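Local atomic coordinates of PrgZ (Enterococcus faecalis, PDB entry 4FAJ), a protein that binds a peptide pheromone as a membrane-anchored extracellular receptor and probably serves in peptide uptake, like the OppA-type solute-binding proteins it resembles. Residues 333-338 with 403-408. Residues are numbered along the deposited sequence; the frame is centred on the assembly and turned at random.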
loop_
_atom_site.group_PDB
_atom_site.type_symbol
_atom_site.label_atom_id
_atom_site.label_comp_id
_atom_site.label_asym_id
_atom_site.label_seq_id
_atom_site.Cartn_x
_atom_site.Cartn_y
_atom_site.Cartn_z
ATOM N N LEU A 333 8.659 4.745 24.338
ATOM C CA LEU A 333 7.685 5.161 23.308
ATOM C C LEU A 333 6.267 5.308 23.848
ATOM O O LEU A 333 5.408 5.890 23.196
ATOM C CB LEU A 333 7.716 4.206 22.109
ATOM C CG LEU A 333 9.033 4.254 21.323
ATOM C CD1 LEU A 333 9.012 3.282 20.170
ATOM C CD2 LEU A 333 9.329 5.683 20.834
ATOM N N GLN A 334 6.041 4.782 25.049
ATOM C CA GLN A 334 4.813 5.017 25.808
ATOM C C GLN A 334 4.735 6.471 26.323
ATOM O O GLN A 334 3.648 6.994 26.559
ATOM C CB GLN A 334 4.754 3.985 26.955
ATOM C CG GLN A 334 3.904 4.297 28.170
ATOM C CD GLN A 334 3.911 3.124 29.150
ATOM O OE1 GLN A 334 3.346 2.066 28.862
ATOM N NE2 GLN A 334 4.566 3.298 30.295
ATOM N N ASN A 335 5.887 7.125 26.466
ATOM C CA ASN A 335 5.939 8.508 26.942
ATOM C C ASN A 335 5.693 9.511 25.798
ATOM O O ASN A 335 6.443 9.552 24.818
ATOM C CB ASN A 335 7.281 8.748 27.652
ATOM C CG ASN A 335 7.375 10.109 28.320
ATOM O OD1 ASN A 335 7.557 11.114 27.651
ATOM N ND2 ASN A 335 7.289 10.138 29.651
ATOM N N LYS A 336 4.651 10.327 25.937
ATOM C CA LYS A 336 4.268 11.269 24.873
ATOM C C LYS A 336 5.379 12.276 24.549
ATOM O O LYS A 336 5.576 12.617 23.392
ATOM C CB LYS A 336 2.970 12.012 25.233
ATOM C CG LYS A 336 2.326 12.721 24.044
ATOM C CD LYS A 336 1.002 13.408 24.409
ATOM C CE LYS A 336 -0.134 12.394 24.508
ATOM N NZ LYS A 336 -1.459 13.023 24.743
ATOM N N ASN A 337 6.105 12.746 25.562
ATOM C CA ASN A 337 7.219 13.680 25.321
ATOM C C ASN A 337 8.370 13.087 24.489
ATOM O O ASN A 337 8.990 13.788 23.685
ATOM C CB ASN A 337 7.745 14.270 26.635
ATOM C CG ASN A 337 6.728 15.182 27.321
ATOM O OD1 ASN A 337 6.109 16.038 26.686
ATOM N ND2 ASN A 337 6.556 14.999 28.619
ATOM N N VAL A 338 8.656 11.800 24.687
ATOM C CA VAL A 338 9.651 11.113 23.876
ATOM C C VAL A 338 9.195 11.137 22.416
ATOM O O VAL A 338 9.968 11.512 21.531
ATOM C CB VAL A 338 9.877 9.647 24.340
ATOM C CG1 VAL A 338 10.741 8.887 23.332
ATOM C CG2 VAL A 338 10.503 9.620 25.730
ATOM N N LYS A 403 12.953 13.516 32.895
ATOM C CA LYS A 403 12.439 13.697 34.251
ATOM C C LYS A 403 11.331 12.702 34.612
ATOM O O LYS A 403 11.055 12.484 35.793
ATOM C CB LYS A 403 11.910 15.118 34.457
ATOM C CG LYS A 403 12.919 16.232 34.194
ATOM C CD LYS A 403 12.504 17.527 34.899
ATOM C CE LYS A 403 12.887 18.780 34.112
ATOM N NZ LYS A 403 14.258 18.722 33.538
ATOM N N GLU A 404 10.697 12.112 33.598
ATOM C CA GLU A 404 9.556 11.214 33.784
ATOM C C GLU A 404 9.900 9.730 33.667
ATOM O O GLU A 404 9.065 8.897 33.990
ATOM C CB GLU A 404 8.459 11.553 32.761
ATOM C CG GLU A 404 7.912 12.980 32.874
ATOM C CD GLU A 404 7.023 13.387 31.703
ATOM O OE1 GLU A 404 7.155 12.827 30.589
ATOM O OE2 GLU A 404 6.190 14.293 31.899
ATOM N N ILE A 405 11.099 9.387 33.192
ATOM C CA ILE A 405 11.467 7.972 33.004
ATOM C C ILE A 405 12.800 7.576 33.660
ATOM O O ILE A 405 13.605 8.431 34.029
ATOM C CB ILE A 405 11.498 7.584 31.502
ATOM C CG1 ILE A 405 12.737 8.155 30.801
ATOM C CG2 ILE A 405 10.216 8.044 30.802
ATOM C CD1 ILE A 405 13.931 7.209 30.786
ATOM N N ASP A 406 13.016 6.265 33.783
ATOM C CA ASP A 406 14.260 5.706 34.339
ATOM C C ASP A 406 15.260 5.395 33.224
ATOM O O ASP A 406 15.116 4.402 32.512
ATOM C CB ASP A 406 13.956 4.434 35.145
ATOM C CG ASP A 406 15.200 3.829 35.800
ATOM O OD1 ASP A 406 16.334 4.072 35.326
ATOM O OD2 ASP A 406 15.040 3.096 36.798
ATOM N N LEU A 407 16.284 6.236 33.097
ATOM C CA LEU A 407 17.307 6.079 32.053
ATOM C C LEU A 407 18.303 4.944 32.353
ATOM O O LEU A 407 18.998 4.478 31.447
ATOM C CB LEU A 407 18.071 7.396 31.837
ATOM C CG LEU A 407 17.318 8.587 31.220
ATOM C CD1 LEU A 407 16.730 8.253 29.849
ATOM C CD2 LEU A 407 16.226 9.101 32.143
ATOM N N SER A 408 18.378 4.506 33.612
ATOM C CA SER A 408 19.222 3.363 33.986
ATOM C C SER A 408 18.816 2.118 33.197
ATOM O O SER A 408 19.643 1.501 32.518
ATOM C CB SER A 408 19.107 3.062 35.482
ATOM O OG SER A 408 19.018 4.254 36.245
HETATM O O HOH W 1 4.535 15.904 30.664
#
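E404 reaches from the loop after helix 391-402 to the amides of N335 and N337, a compact example of how one carboxylate can bridge two side chains at the start of a helix. Its CB lies 3.6 Å from N335 ND2, the first contact along this side chain. CG stands anti to the carbonyl carbon (chi1 -61°), and the extended chain beyond it carries CD to 3.5 Å from N337 ND2. At the tip, OE1 takes two hydrogen bonds. N335 ND2 donates at 2.9 Å on the anti side, in a fairly straight bond (161°). N337 ND2 donates at 3.0 Å on the syn side, less straight (149°). The two nitrogens come from opposite faces of the carboxylate plane, each tilted from it, while OE1 sits close to the plane of either amide. OE2 is joined to N337 ND2 through a water, to which it is the acceptor at 2.6 Å. This cluster marks the N-terminus of helix 336-345, where N335 is the N-cap: its OD1 accepts from V338 N at 3.2 Å, the N-H lying in the plane of the side-chain carbonyl and aimed at a lone pair. The cap uses the oxygen of the amide and the bridge its nitrogen, which fixes how the group is flipped; the helix start and the nearby acid would probably polarise it in the same sense. Beside the bridge, I405 brings CG2 to 3.8 Å from N335 ND2. On helix 391-402, which leads into the loop, A401 touches N335 and V338, while Y397 and K400 pack against N337.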